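Local coordinates for ESSC (Geobacillus thermodenitrificans, PDB 5FWH), which is an FtsK/SpoIIIE-type ATPase component of the bacterial type VII secretion apparatus, represented by its N-terminal forkhead-associated region, probably a module for protein contacts, at residues R94-Y99 and S181-S186; V106-D111 and A121-R126; Q113-T118 and S186-T191; L142-V147 and N157-L162; P164-V169 and L176-S181. All blocks are in the same frame, centred on the assembly; numbering follows the deposited sequence.

Contact 1: residues R94-Y99 and S181-S186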
# COMPACT_ATOMS: atom_id res chain seq x y z
N ARG A 94 -0.88 -0.74 12.39
CA ARG A 94 -0.25 0.26 13.28
C ARG A 94 0.66 1.32 12.64
O ARG A 94 1.24 1.11 11.54
CB ARG A 94 0.52 -0.43 14.41
CG ARG A 94 1.59 -1.43 13.99
CD ARG A 94 2.14 -2.15 15.23
NE ARG A 94 1.11 -2.42 16.26
CZ ARG A 94 0.53 -3.60 16.54
NH1 ARG A 94 0.85 -4.73 15.92
NH2 ARG A 94 -0.41 -3.63 17.48
N LYS A 95 0.81 2.42 13.40
CA LYS A 95 1.28 3.71 12.93
C LYS A 95 2.44 4.19 13.78
O LYS A 95 2.33 4.37 15.00
CB LYS A 95 0.12 4.72 12.96
CG LYS A 95 0.34 5.89 11.99
CD LYS A 95 -0.88 6.79 11.80
CE LYS A 95 -1.01 7.78 12.94
NZ LYS A 95 0.14 8.72 13.03
N TYR A 96 3.57 4.41 13.11
CA TYR A 96 4.78 4.84 13.72
C TYR A 96 5.04 6.21 13.18
O TYR A 96 4.82 6.42 12.01
CB TYR A 96 5.91 3.96 13.22
CG TYR A 96 5.81 2.55 13.59
CD1 TYR A 96 5.09 1.68 12.83
CD2 TYR A 96 6.46 2.09 14.74
CE1 TYR A 96 4.97 0.38 13.21
CE2 TYR A 96 6.37 0.79 15.11
CZ TYR A 96 5.62 -0.06 14.34
OH TYR A 96 5.52 -1.36 14.71
N VAL A 97 5.60 7.09 13.97
CA VAL A 97 5.97 8.41 13.44
C VAL A 97 7.38 8.63 13.82
O VAL A 97 7.75 8.45 14.94
CB VAL A 97 5.08 9.56 13.95
CG1 VAL A 97 5.51 10.89 13.33
CG2 VAL A 97 3.64 9.26 13.59
N TYR A 98 8.19 8.96 12.84
CA TYR A 98 9.60 9.23 13.04
C TYR A 98 9.92 10.68 12.80
O TYR A 98 9.43 11.29 11.82
CB TYR A 98 10.45 8.38 12.08
CG TYR A 98 10.15 6.88 12.26
CD1 TYR A 98 10.58 6.17 13.41
CD2 TYR A 98 9.36 6.22 11.35
CE1 TYR A 98 10.28 4.82 13.58
CE2 TYR A 98 9.08 4.87 11.50
CZ TYR A 98 9.52 4.20 12.64
OH TYR A 98 9.18 2.87 12.70
N TYR A 99 10.83 11.17 13.62
CA TYR A 99 11.42 12.50 13.48
C TYR A 99 12.67 12.37 12.61
O TYR A 99 13.58 11.63 12.94
CB TYR A 99 11.71 13.12 14.87
CG TYR A 99 12.43 14.41 14.76
CD1 TYR A 99 11.76 15.52 14.32
CD2 TYR A 99 13.79 14.51 15.02
CE1 TYR A 99 12.41 16.73 14.14
CE2 TYR A 99 14.46 15.72 14.86
CZ TYR A 99 13.76 16.83 14.43
OH TYR A 99 14.36 18.05 14.26
N SER A 181 0.84 -3.31 8.41
CA SER A 181 0.27 -4.45 9.10
C SER A 181 1.28 -5.22 9.92
O SER A 181 0.87 -6.04 10.68
CB SER A 181 -0.49 -5.39 8.13
OG SER A 181 -0.08 -5.23 6.78
N GLU A 182 2.58 -4.97 9.81
CA GLU A 182 3.56 -5.60 10.71
C GLU A 182 4.24 -4.51 11.50
O GLU A 182 4.19 -3.35 11.08
CB GLU A 182 4.63 -6.33 9.93
CG GLU A 182 4.17 -6.91 8.62
CD GLU A 182 5.17 -7.88 8.01
OE1 GLU A 182 6.32 -7.99 8.52
OE2 GLU A 182 4.82 -8.56 7.01
N GLU A 183 4.88 -4.88 12.62
CA GLU A 183 5.81 -3.97 13.29
C GLU A 183 6.94 -3.56 12.28
O GLU A 183 7.47 -4.36 11.46
CB GLU A 183 6.39 -4.53 14.62
CG GLU A 183 5.47 -4.47 15.87
CD GLU A 183 5.97 -3.56 17.01
OE1 GLU A 183 6.06 -2.32 16.84
OE2 GLU A 183 6.27 -4.07 18.11
N VAL A 184 7.23 -2.27 12.29
CA VAL A 184 8.23 -1.71 11.43
C VAL A 184 9.54 -1.73 12.20
O VAL A 184 9.56 -1.42 13.37
CB VAL A 184 7.86 -0.26 11.12
CG1 VAL A 184 8.96 0.42 10.36
CG2 VAL A 184 6.58 -0.27 10.30
N VAL A 185 10.62 -2.05 11.51
CA VAL A 185 11.94 -2.05 12.08
C VAL A 185 12.68 -0.88 11.51
O VAL A 185 12.79 -0.75 10.28
CB VAL A 185 12.67 -3.34 11.73
CG1 VAL A 185 14.06 -3.37 12.40
CG2 VAL A 185 11.82 -4.53 12.18
N SER A 186 13.12 -0.01 12.42
CA SER A 186 13.72 1.25 12.05
C SER A 186 14.86 1.66 12.95
O SER A 186 14.79 1.55 14.15
CB SER A 186 12.66 2.39 12.06
OG SER A 186 13.18 3.51 11.29
O HOH W 1 10.27 1.30 14.44

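Contact 2: residues V106-D111 and A121-R126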
# COMPACT_ATOMS: atom_id res chain seq x y z
N VAL A 106 16.76 8.82 3.71
CA VAL A 106 16.09 7.65 4.35
C VAL A 106 16.04 6.52 3.31
O VAL A 106 15.45 6.70 2.23
CB VAL A 106 14.69 8.02 4.89
CG1 VAL A 106 14.00 6.83 5.55
CG2 VAL A 106 14.80 9.08 5.93
N LEU A 107 16.67 5.39 3.62
CA LEU A 107 16.64 4.22 2.77
C LEU A 107 15.66 3.25 3.31
O LEU A 107 15.66 2.94 4.49
CB LEU A 107 18.01 3.50 2.72
CG LEU A 107 18.07 2.18 1.88
CD1 LEU A 107 17.60 2.34 0.42
CD2 LEU A 107 19.48 1.54 1.89
N VAL A 108 14.82 2.75 2.41
CA VAL A 108 13.78 1.82 2.70
C VAL A 108 14.08 0.62 1.80
O VAL A 108 13.97 0.71 0.59
CB VAL A 108 12.42 2.39 2.33
CG1 VAL A 108 11.37 1.39 2.72
CG2 VAL A 108 12.17 3.70 3.14
N SER A 109 14.50 -0.48 2.41
CA SER A 109 14.80 -1.71 1.69
C SER A 109 15.07 -2.84 2.68
O SER A 109 14.82 -2.71 3.87
CB SER A 109 16.03 -1.52 0.84
OG SER A 109 17.14 -1.46 1.72
N ASN A 110 15.56 -3.95 2.16
CA ASN A 110 15.82 -5.08 2.98
C ASN A 110 17.25 -5.21 3.33
O ASN A 110 17.60 -6.12 4.05
CB ASN A 110 15.35 -6.37 2.35
CG ASN A 110 15.16 -7.43 3.39
OD1 ASN A 110 14.56 -7.18 4.44
ND2 ASN A 110 15.73 -8.59 3.17
N ASP A 111 18.06 -4.25 2.89
CA ASP A 111 19.45 -4.18 3.29
C ASP A 111 19.62 -3.99 4.80
O ASP A 111 18.79 -3.24 5.45
CB ASP A 111 20.18 -3.05 2.56
CG ASP A 111 20.16 -3.24 1.07
OD1 ASP A 111 21.05 -3.97 0.53
OD2 ASP A 111 19.24 -2.69 0.44
N ALA A 121 9.19 -3.15 0.05
CA ALA A 121 9.43 -1.92 -0.70
C ALA A 121 10.91 -1.72 -0.82
O ALA A 121 11.63 -2.16 0.02
CB ALA A 121 8.84 -0.73 0.06
N ARG A 122 11.34 -1.00 -1.82
CA ARG A 122 12.70 -0.62 -1.90
C ARG A 122 12.74 0.74 -2.57
O ARG A 122 12.46 0.83 -3.75
CB ARG A 122 13.50 -1.70 -2.70
CG ARG A 122 14.85 -1.26 -3.24
CD ARG A 122 15.56 -2.38 -4.00
NE ARG A 122 15.98 -3.41 -3.06
CZ ARG A 122 17.06 -3.33 -2.28
NH1 ARG A 122 17.88 -2.28 -2.31
NH2 ARG A 122 17.33 -4.31 -1.43
N PHE A 123 13.20 1.76 -1.87
CA PHE A 123 13.25 3.10 -2.46
C PHE A 123 14.05 3.98 -1.54
O PHE A 123 14.36 3.57 -0.46
CB PHE A 123 11.81 3.65 -2.71
CG PHE A 123 10.97 3.84 -1.45
CD1 PHE A 123 10.97 5.07 -0.75
CD2 PHE A 123 10.09 2.83 -1.01
CE1 PHE A 123 10.22 5.26 0.40
CE2 PHE A 123 9.27 3.06 0.14
CZ PHE A 123 9.38 4.25 0.86
N SER A 124 14.47 5.16 -1.96
CA SER A 124 15.11 6.03 -1.00
C SER A 124 14.41 7.34 -0.98
O SER A 124 13.69 7.64 -1.89
CB SER A 124 16.62 6.17 -1.24
OG SER A 124 16.85 6.87 -2.42
N LEU A 125 14.53 8.05 0.13
CA LEU A 125 14.00 9.42 0.28
C LEU A 125 15.18 10.36 0.51
O LEU A 125 16.03 10.09 1.36
CB LEU A 125 13.05 9.48 1.44
CG LEU A 125 11.77 8.61 1.35
CD1 LEU A 125 10.97 8.79 2.63
CD2 LEU A 125 10.83 9.05 0.28
N ARG A 126 15.24 11.45 -0.24
CA ARG A 126 16.32 12.41 -0.09
C ARG A 126 15.88 13.82 -0.03
O ARG A 126 15.05 14.28 -0.84
CB ARG A 126 17.23 12.35 -1.29
CG ARG A 126 18.22 11.26 -1.18
CD ARG A 126 19.08 11.22 -2.40
NE ARG A 126 19.52 9.85 -2.57
CZ ARG A 126 19.92 9.31 -3.71
NH1 ARG A 126 20.02 10.01 -4.85
NH2 ARG A 126 20.26 8.02 -3.67

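Contact 3: residues Q113-T118 and S186-T191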
# COMPACT_ATOMS: atom_id res chain seq x y z
N GLN A 113 21.60 -2.19 6.47
CA GLN A 113 21.79 -0.80 6.88
C GLN A 113 20.63 0.15 6.52
O GLN A 113 20.79 1.37 6.64
CB GLN A 113 23.14 -0.32 6.36
CG GLN A 113 24.31 -1.28 6.75
CD GLN A 113 24.38 -1.56 8.25
OE1 GLN A 113 24.54 -2.69 8.70
NE2 GLN A 113 24.27 -0.51 9.03
N ALA A 114 19.47 -0.42 6.19
CA ALA A 114 18.26 0.36 5.88
C ALA A 114 17.79 1.12 7.09
O ALA A 114 17.79 0.60 8.20
CB ALA A 114 17.14 -0.56 5.42
N ASP A 115 17.43 2.38 6.88
CA ASP A 115 16.76 3.16 7.96
C ASP A 115 15.38 2.58 8.34
O ASP A 115 14.93 2.67 9.49
CB ASP A 115 16.63 4.62 7.52
CG ASP A 115 17.98 5.26 7.17
OD1 ASP A 115 18.65 5.69 8.15
OD2 ASP A 115 18.38 5.34 5.96
N ILE A 116 14.65 2.06 7.36
CA ILE A 116 13.42 1.34 7.60
C ILE A 116 13.55 0.02 6.89
O ILE A 116 13.70 0.01 5.68
CB ILE A 116 12.17 2.06 7.07
CG1 ILE A 116 12.04 3.46 7.72
CG2 ILE A 116 10.91 1.22 7.31
CD1 ILE A 116 10.84 4.21 7.18
N GLU A 117 13.44 -1.07 7.66
CA GLU A 117 13.66 -2.43 7.12
C GLU A 117 12.36 -3.12 6.73
O GLU A 117 11.45 -3.27 7.56
CB GLU A 117 14.43 -3.30 8.09
CG GLU A 117 15.93 -3.01 8.09
CD GLU A 117 16.71 -3.94 9.02
OE1 GLU A 117 16.77 -3.62 10.24
OE2 GLU A 117 17.26 -4.97 8.52
N THR A 118 12.31 -3.57 5.47
CA THR A 118 11.14 -4.21 4.93
C THR A 118 11.51 -5.04 3.70
O THR A 118 12.38 -4.65 2.90
CB THR A 118 10.03 -3.19 4.57
OG1 THR A 118 9.03 -3.79 3.75
CG2 THR A 118 10.59 -1.93 3.79
N SER A 186 13.12 -0.01 12.42
CA SER A 186 13.72 1.25 12.05
C SER A 186 14.86 1.66 12.95
O SER A 186 14.79 1.55 14.15
CB SER A 186 12.66 2.39 12.06
OG SER A 186 13.18 3.51 11.29
N SER A 187 15.88 2.24 12.36
CA SER A 187 16.91 2.93 13.15
C SER A 187 16.60 4.40 13.33
O SER A 187 17.43 5.11 13.81
CB SER A 187 18.25 2.76 12.45
OG SER A 187 18.19 3.39 11.21
N LEU A 188 15.41 4.87 12.94
CA LEU A 188 15.08 6.30 13.04
C LEU A 188 14.58 6.65 14.44
O LEU A 188 14.20 5.78 15.18
CB LEU A 188 14.01 6.69 12.02
CG LEU A 188 14.46 6.60 10.55
CD1 LEU A 188 13.28 6.58 9.61
CD2 LEU A 188 15.40 7.72 10.17
N THR A 189 14.55 7.95 14.76
CA THR A 189 13.95 8.47 16.02
C THR A 189 12.42 8.44 16.11
O THR A 189 11.74 9.29 15.53
CB THR A 189 14.25 9.97 16.23
OG1 THR A 189 15.60 10.29 15.92
CG2 THR A 189 13.93 10.41 17.69
N GLU A 190 11.89 7.54 16.93
CA GLU A 190 10.46 7.56 17.19
C GLU A 190 10.08 8.83 17.95
O GLU A 190 10.78 9.23 18.83
CB GLU A 190 10.01 6.31 17.95
CG GLU A 190 9.13 5.36 17.14
CD GLU A 190 9.18 3.93 17.67
OE1 GLU A 190 9.50 3.76 18.88
OE2 GLU A 190 8.93 2.97 16.89
N THR A 191 9.00 9.49 17.55
CA THR A 191 8.47 10.66 18.28
C THR A 191 7.33 10.33 19.23
O THR A 191 6.80 11.25 19.91
CB THR A 191 7.93 11.73 17.31
OG1 THR A 191 6.60 11.37 16.88
CG2 THR A 191 8.81 11.85 16.12

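Contact 4: residues L142-V147 and N157-L162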
# COMPACT_ATOMS: atom_id res chain seq x y z
N LEU A 142 6.20 0.83 -6.62
CA LEU A 142 5.85 1.85 -5.62
C LEU A 142 4.86 2.88 -6.17
O LEU A 142 5.03 3.33 -7.36
CB LEU A 142 7.14 2.55 -5.24
CG LEU A 142 7.04 3.60 -4.18
CD1 LEU A 142 6.58 3.05 -2.84
CD2 LEU A 142 8.42 4.22 -4.05
N PHE A 143 3.86 3.28 -5.38
CA PHE A 143 2.80 4.15 -5.95
C PHE A 143 2.70 5.49 -5.23
O PHE A 143 2.70 5.57 -4.00
CB PHE A 143 1.44 3.43 -6.00
CG PHE A 143 1.50 2.08 -6.74
CD1 PHE A 143 2.06 0.97 -6.13
CD2 PHE A 143 1.07 1.96 -8.04
CE1 PHE A 143 2.14 -0.30 -6.81
CE2 PHE A 143 1.17 0.76 -8.75
CZ PHE A 143 1.74 -0.38 -8.15
N LEU A 144 2.62 6.56 -6.00
CA LEU A 144 2.47 7.93 -5.43
C LEU A 144 1.11 8.37 -5.76
O LEU A 144 0.81 8.55 -6.94
CB LEU A 144 3.46 8.89 -6.07
CG LEU A 144 3.31 10.37 -5.75
CD1 LEU A 144 3.52 10.56 -4.26
CD2 LEU A 144 4.32 11.17 -6.61
N ASN A 145 0.28 8.49 -4.73
CA ASN A 145 -1.14 8.79 -4.87
C ASN A 145 -1.83 7.81 -5.85
O ASN A 145 -2.50 8.21 -6.77
CB ASN A 145 -1.32 10.28 -5.31
CG ASN A 145 -0.64 11.28 -4.35
OD1 ASN A 145 0.04 12.21 -4.77
ND2 ASN A 145 -0.81 11.06 -3.05
N GLY A 146 -1.54 6.50 -5.73
CA GLY A 146 -2.17 5.53 -6.63
C GLY A 146 -1.54 5.25 -7.99
O GLY A 146 -2.04 4.38 -8.70
N VAL A 147 -0.49 5.96 -8.37
CA VAL A 147 0.11 5.85 -9.68
C VAL A 147 1.58 5.40 -9.60
O VAL A 147 2.43 6.03 -8.94
CB VAL A 147 0.12 7.20 -10.43
CG1 VAL A 147 0.64 6.98 -11.87
CG2 VAL A 147 -1.29 7.80 -10.44
N ASN A 157 3.53 17.84 1.03
CA ASN A 157 2.88 17.24 2.26
C ASN A 157 1.55 16.57 1.92
O ASN A 157 0.75 17.11 1.15
CB ASN A 157 2.60 18.28 3.38
CG ASN A 157 3.82 18.58 4.29
OD1 ASN A 157 4.29 17.72 5.07
ND2 ASN A 157 4.30 19.83 4.23
N GLY A 158 1.33 15.37 2.46
CA GLY A 158 0.14 14.59 2.11
C GLY A 158 0.13 13.98 0.70
O GLY A 158 -0.91 13.44 0.27
N ASP A 159 1.23 14.04 -0.05
CA ASP A 159 1.48 12.95 -0.97
C ASP A 159 1.48 11.68 -0.10
O ASP A 159 1.86 11.72 1.10
CB ASP A 159 2.80 13.12 -1.70
CG ASP A 159 2.73 14.16 -2.87
OD1 ASP A 159 1.63 14.43 -3.37
OD2 ASP A 159 3.77 14.72 -3.30
N VAL A 160 1.00 10.58 -0.69
CA VAL A 160 0.97 9.23 -0.05
C VAL A 160 1.79 8.29 -0.90
O VAL A 160 1.55 8.15 -2.11
CB VAL A 160 -0.45 8.72 0.07
CG1 VAL A 160 -0.47 7.33 0.70
CG2 VAL A 160 -1.27 9.72 0.94
N LEU A 161 2.76 7.65 -0.30
CA LEU A 161 3.48 6.57 -0.96
C LEU A 161 2.90 5.25 -0.50
O LEU A 161 2.83 5.06 0.72
CB LEU A 161 4.95 6.68 -0.63
CG LEU A 161 5.64 7.81 -1.36
CD1 LEU A 161 7.02 8.00 -0.74
CD2 LEU A 161 5.75 7.58 -2.87
N LEU A 162 2.57 4.36 -1.45
CA LEU A 162 2.01 3.03 -1.14
C LEU A 162 2.79 1.95 -1.82
O LEU A 162 3.12 2.08 -2.99
CB LEU A 162 0.65 2.86 -1.74
CG LEU A 162 -0.52 3.70 -1.32
CD1 LEU A 162 -1.77 3.21 -2.03
CD2 LEU A 162 -0.71 3.67 0.14
O HOH W 2 -0.05 5.99 -3.38

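Contact 5: residues P164-V169 and L176-S181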
# COMPACT_ATOMS: atom_id res chain seq x y z
N PRO A 164 2.18 -2.69 -1.57
CA PRO A 164 1.48 -3.73 -0.76
C PRO A 164 1.90 -3.81 0.68
O PRO A 164 3.09 -4.00 1.06
CB PRO A 164 1.76 -5.02 -1.52
CG PRO A 164 1.64 -4.52 -2.91
CD PRO A 164 2.36 -3.18 -2.94
N TYR A 165 0.85 -3.58 1.47
CA TYR A 165 0.82 -3.61 2.95
C TYR A 165 1.41 -2.41 3.70
O TYR A 165 1.38 -2.39 4.90
CB TYR A 165 1.34 -4.93 3.49
CG TYR A 165 0.98 -6.15 2.69
CD1 TYR A 165 -0.31 -6.51 2.53
CD2 TYR A 165 1.97 -6.91 2.07
CE1 TYR A 165 -0.64 -7.61 1.77
CE2 TYR A 165 1.66 -8.02 1.31
CZ TYR A 165 0.35 -8.35 1.16
OH TYR A 165 -0.01 -9.41 0.40
N MSE A 166 1.94 -1.38 3.04
CA MSE A 166 2.50 -0.25 3.82
C MSE A 166 2.11 1.14 3.28
O MSE A 166 1.83 1.25 2.13
CB MSE A 166 4.01 -0.50 3.76
CG MSE A 166 4.60 -1.64 4.67
SE MSE A 166 6.56 -1.33 4.61
CE MSE A 166 6.70 -0.32 6.28
N GLN A 167 2.12 2.18 4.10
CA GLN A 167 1.97 3.57 3.65
C GLN A 167 2.91 4.48 4.34
O GLN A 167 3.18 4.28 5.53
CB GLN A 167 0.63 4.10 4.00
CG GLN A 167 -0.49 3.34 3.38
CD GLN A 167 -1.76 3.69 4.11
OE1 GLN A 167 -2.43 2.80 4.70
NE2 GLN A 167 -2.05 5.02 4.16
N PHE A 168 3.45 5.46 3.59
CA PHE A 168 4.41 6.45 4.07
C PHE A 168 3.87 7.81 3.76
O PHE A 168 3.50 8.07 2.61
CB PHE A 168 5.75 6.31 3.37
CG PHE A 168 6.35 4.92 3.44
CD1 PHE A 168 5.91 3.94 2.59
CD2 PHE A 168 7.36 4.65 4.32
CE1 PHE A 168 6.46 2.66 2.60
CE2 PHE A 168 7.87 3.36 4.41
CZ PHE A 168 7.42 2.38 3.53
N VAL A 169 3.76 8.67 4.78
CA VAL A 169 3.22 10.05 4.60
C VAL A 169 4.07 11.01 5.41
O VAL A 169 4.27 10.79 6.59
CB VAL A 169 1.76 10.21 5.05
CG1 VAL A 169 1.19 11.52 4.54
CG2 VAL A 169 0.90 9.08 4.51
N LEU A 176 7.73 11.73 9.52
CA LEU A 176 7.38 10.69 8.55
C LEU A 176 6.57 9.61 9.23
O LEU A 176 7.06 8.99 10.18
CB LEU A 176 8.66 10.13 7.96
CG LEU A 176 8.45 8.93 7.06
CD1 LEU A 176 7.67 9.38 5.83
CD2 LEU A 176 9.80 8.33 6.75
N ALA A 177 5.33 9.41 8.77
CA ALA A 177 4.47 8.42 9.35
C ALA A 177 4.43 7.26 8.43
O ALA A 177 4.36 7.40 7.19
CB ALA A 177 3.08 8.94 9.61
N VAL A 178 4.61 6.11 9.03
CA VAL A 178 4.59 4.83 8.36
C VAL A 178 3.49 3.93 8.87
O VAL A 178 3.45 3.74 10.06
CB VAL A 178 5.93 4.12 8.59
CG1 VAL A 178 5.94 2.76 7.87
CG2 VAL A 178 7.02 5.07 8.14
N THR A 179 2.59 3.40 8.03
CA THR A 179 1.53 2.51 8.55
C THR A 179 1.72 1.18 7.89
O THR A 179 2.06 1.13 6.72
CB THR A 179 0.13 3.07 8.32
OG1 THR A 179 0.11 4.35 8.93
CG2 THR A 179 -0.94 2.20 8.98
N SER A 180 1.50 0.13 8.66
CA SER A 180 1.92 -1.19 8.29
C SER A 180 1.11 -2.19 9.05
O SER A 180 0.81 -1.99 10.21
CB SER A 180 3.35 -1.43 8.70
OG SER A 180 3.79 -2.68 8.27
N SER A 181 0.84 -3.31 8.41
CA SER A 181 0.27 -4.45 9.10
C SER A 181 1.28 -5.22 9.92
O SER A 181 0.87 -6.04 10.68
CB SER A 181 -0.49 -5.39 8.13
OG SER A 181 -0.08 -5.23 6.78
O HOH W 3 -1.05 0.51 5.58
O HOH W 4 1.17 6.31 7.34

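Contact 1: residues R94-Y99 and S181-S186
The Tyr96 ring carries Val184 CB on one face, 3.9 Å from its centroid in a CH-pi contact, and at its edge, nearly in plane, it meets the carboxylate of Glu183. The Tyr98 ring has Ser186 OG over one face, set toward the rim, while that hydroxyl bonds to Asp115 O; a water lies in plane at the ring edge. Both tyrosines leave strand 94-99 of a forkhead-associated (FHA) beta-sandwich on the side where 181-186 crosses from one sheet to the other. CG of Tyr96 stands opposite the carbonyl carbon (chi1 -64°), carrying the hydroxyl to the incoming chain. There Val184 N donates to Tyr96 OH over 3.1 Å; the 2.4 Å from Tyr96 OH to Glu183 OE1 is doubtfully short. Valine suits its place because its branches serve two tyrosines: CG2 lies 3.4 Å from Tyr96 CE1, and CG1 3.4 Å from Tyr98 OH. Arg94 finds its salt-bridge partner in Glu92, and its CD passes beside Glu183 CG. A phenylalanine in place of Tyr98 would probably leave the bridging water without its donor and Val184 O less firmly tied to the strand. That water takes the proton of Tyr98 OH at 2.6 Å and donates to Val184 O at 3.0 Å.

Contact 2: residues V106-D111 and A121-R126
Phe123 and Val108 lie side by side, the valine seated on the ring face with its CB almost over the centre, 3.9 Å from the centroid. The phenylalanine reaches this place because its CG sits between the backbone N and the carbonyl carbon (chi1 63°), laying the ring along its neighbour. Both valine methyls lie over that same face, toward the CZ end, CG1 near Phe123 CE2 and CG2 3.6 Å from Phe123 CZ, a fit suited to a beta-branched residue. Arg122 behaves differently: its chain runs extended through chi2 and bends at chi3 (-70°), turning the guanidinium end-on to Asp111. In a salt bridge, NH1 and NH2 of Arg122 both donate to Asp111 OD2, each over 3.1 Å, with the two planes nearly perpendicular. Ser109 OG also donates to Asp111 OD2, at 2.7 Å on the anti lone pair, so three donors grip one oxygen; that should favour the charged carboxylate. CB of the same serine covers a guanidinium face. Along the backbone, paired bonds join Val106 with Leu125 and Val108 with Phe123, Leu125 N lying 2.7 Å from Val106 O. Val106, Val108, Phe123 and Leu125 line the inward face, as in antiparallel neighbours within one sheet of an FHA beta-sandwich.

Contact 3: residues Q113-T118 and S186-T191
Asp115 O takes two donors from the other segment: Ser186 OG at 2.6 Å and Ser187 N at 3.1 Å. They reach the carbonyl oxygen from opposite faces of its plane, each tilted out of it, and hold this peptide from two sides. Beside the bonds, Ile116 CG1 rests 3.9 Å from Leu188 CD1 where the two side chains cross, and it also lies 3.7 Å from Ser186 OG. One step outward, the serine hydroxyl is itself fixed. With its OG anti to its own nitrogen (chi1 -162°), Ser186 gives its proton to Asp115 O and accepts from Leu188 N at 3.1 Å, closing an ST turn. Serine suits this spot because one small group can donate across the contact and accept within the turn. This turn brings Leu188 round to Ile116. Asp115 is further anchored through OD2, which accepts from Leu107 N, while the isoleucine pairs with Ser186 as a non-hydrogen-bonded antiparallel couple. Backbone bonding between Glu117 and Val185 continues this pairing, so strand 116-117 lies between 105-109, its parallel partner, and 185-186 at the sheet's edge. From there the chain moves on to 189-190, which borders 94-99 in the opposing sheet.

Contact 4: residues L142-V147 and N157-L162
Leu144 sends its CG anti to the backbone N (chi1 172°), whereas Leu161 places its CG opposite the carbonyl carbon (chi1 -74°). These settings bring Leu144 CD1 within 4.0 Å of Leu161 CD2. The same methyl, Leu144 CD1, lies 3.7 Å from Asp159 CB, so a flexible leucine serves two neighbours at once. Phe143, on the other side of the strand, turns its ring away from 157-162 yet keeps an edge on the partner: CD1 stands 3.5 Å from Leu162 O, near the ring plane. The backbones are antiparallel, with Phe143 and Leu162 forming a hydrogen-bonded pair through two bonds of 2.8 Å, Phe143 N to Leu162 O and Leu162 N to Phe143 O. Asn145 N then donates almost straight to Val160 O at 2.9 Å. A water accepts from Gly146 N and donates to Val160 O, filling in where the chain turns off. That departure is a type I' turn from Leu144 to Val147, and Asn-Gly at its corners is the classic choice: asparagine tolerates the left-handed backbone, and Gly146, at phi 86°, has no CB to jam against the preceding carbonyl. Strand 143-144 thus sits between 147-148 and 161-163. Phe143 and Leu162 face Leu7 and Trp5 of strand 3-8, while Leu142 and Leu161 pack on Phe123 and Leu125 of the opposing sheet.

Contact 5: residues P164-V169 and L176-S181
Gln167 and Thr179 exchange both backbone bonds, Thr179 N to Gln167 O measuring 2.7 Å, and Val169 and Ala177 do the same two residues on. The short strands run antiparallel at 168°, their axes 4.7 Å apart, as the two arms of a beta hairpin. Between these pairs lies the non-hydrogen-bonded couple Phe168-Val178, and beyond Gln167-Thr179 comes a second, Met166-Ser180; their side chains share the inward face. Val178 is the wedge there: CG1 meets CE of Met166, present as selenomethionine, at 3.5 Å, and CG2 lies 3.9 Å from Phe168 CD2. Met166 gets there by bending at chi3 (97°), curling CE back over the valine. With an alanine at Val178, the end of Met166 and the Phe168 ring would probably face a gap and shift more easily. The other face is mixed, Val169 and Ala177 beside Gln167 and Thr179; Gln167 OE1 accepts from Gln3 NE2 and from a water at 2.8 Å, and another water lies 2.7 Å from Thr179 OG1. The hairpin lies mid-sheet, with 161-163 beside the first arm and 94-99 beside the second. Across the sandwich, Phe168 meets the Phe123 ring edge-to-face, and Ile116 packs on both Phe168 and Val178.

Overall arrangement
Segment 94-99 opens contact 1, which closes only at 181-186 and so encloses contacts 2, 4 and 5; it shares Ser181 with contact 5. Contact 2 closes first, bringing 121-126 back to 106-111; within that span 113-118 begins contact 3, so contacts 2 and 3 cross. Contacts 4 and 5 then close one after the other as short local returns, joined by strands 161-163 and 166-170, and both lie within contact 3 as well. Contact 3 ends last, at 186-191, so it also crosses contact 1, with Ser186 in common. Contacts 4 and 5 build one sheet of the sandwich, contact 2 the other; contacts 1 and 3 tie the sheets where the chain passes between them.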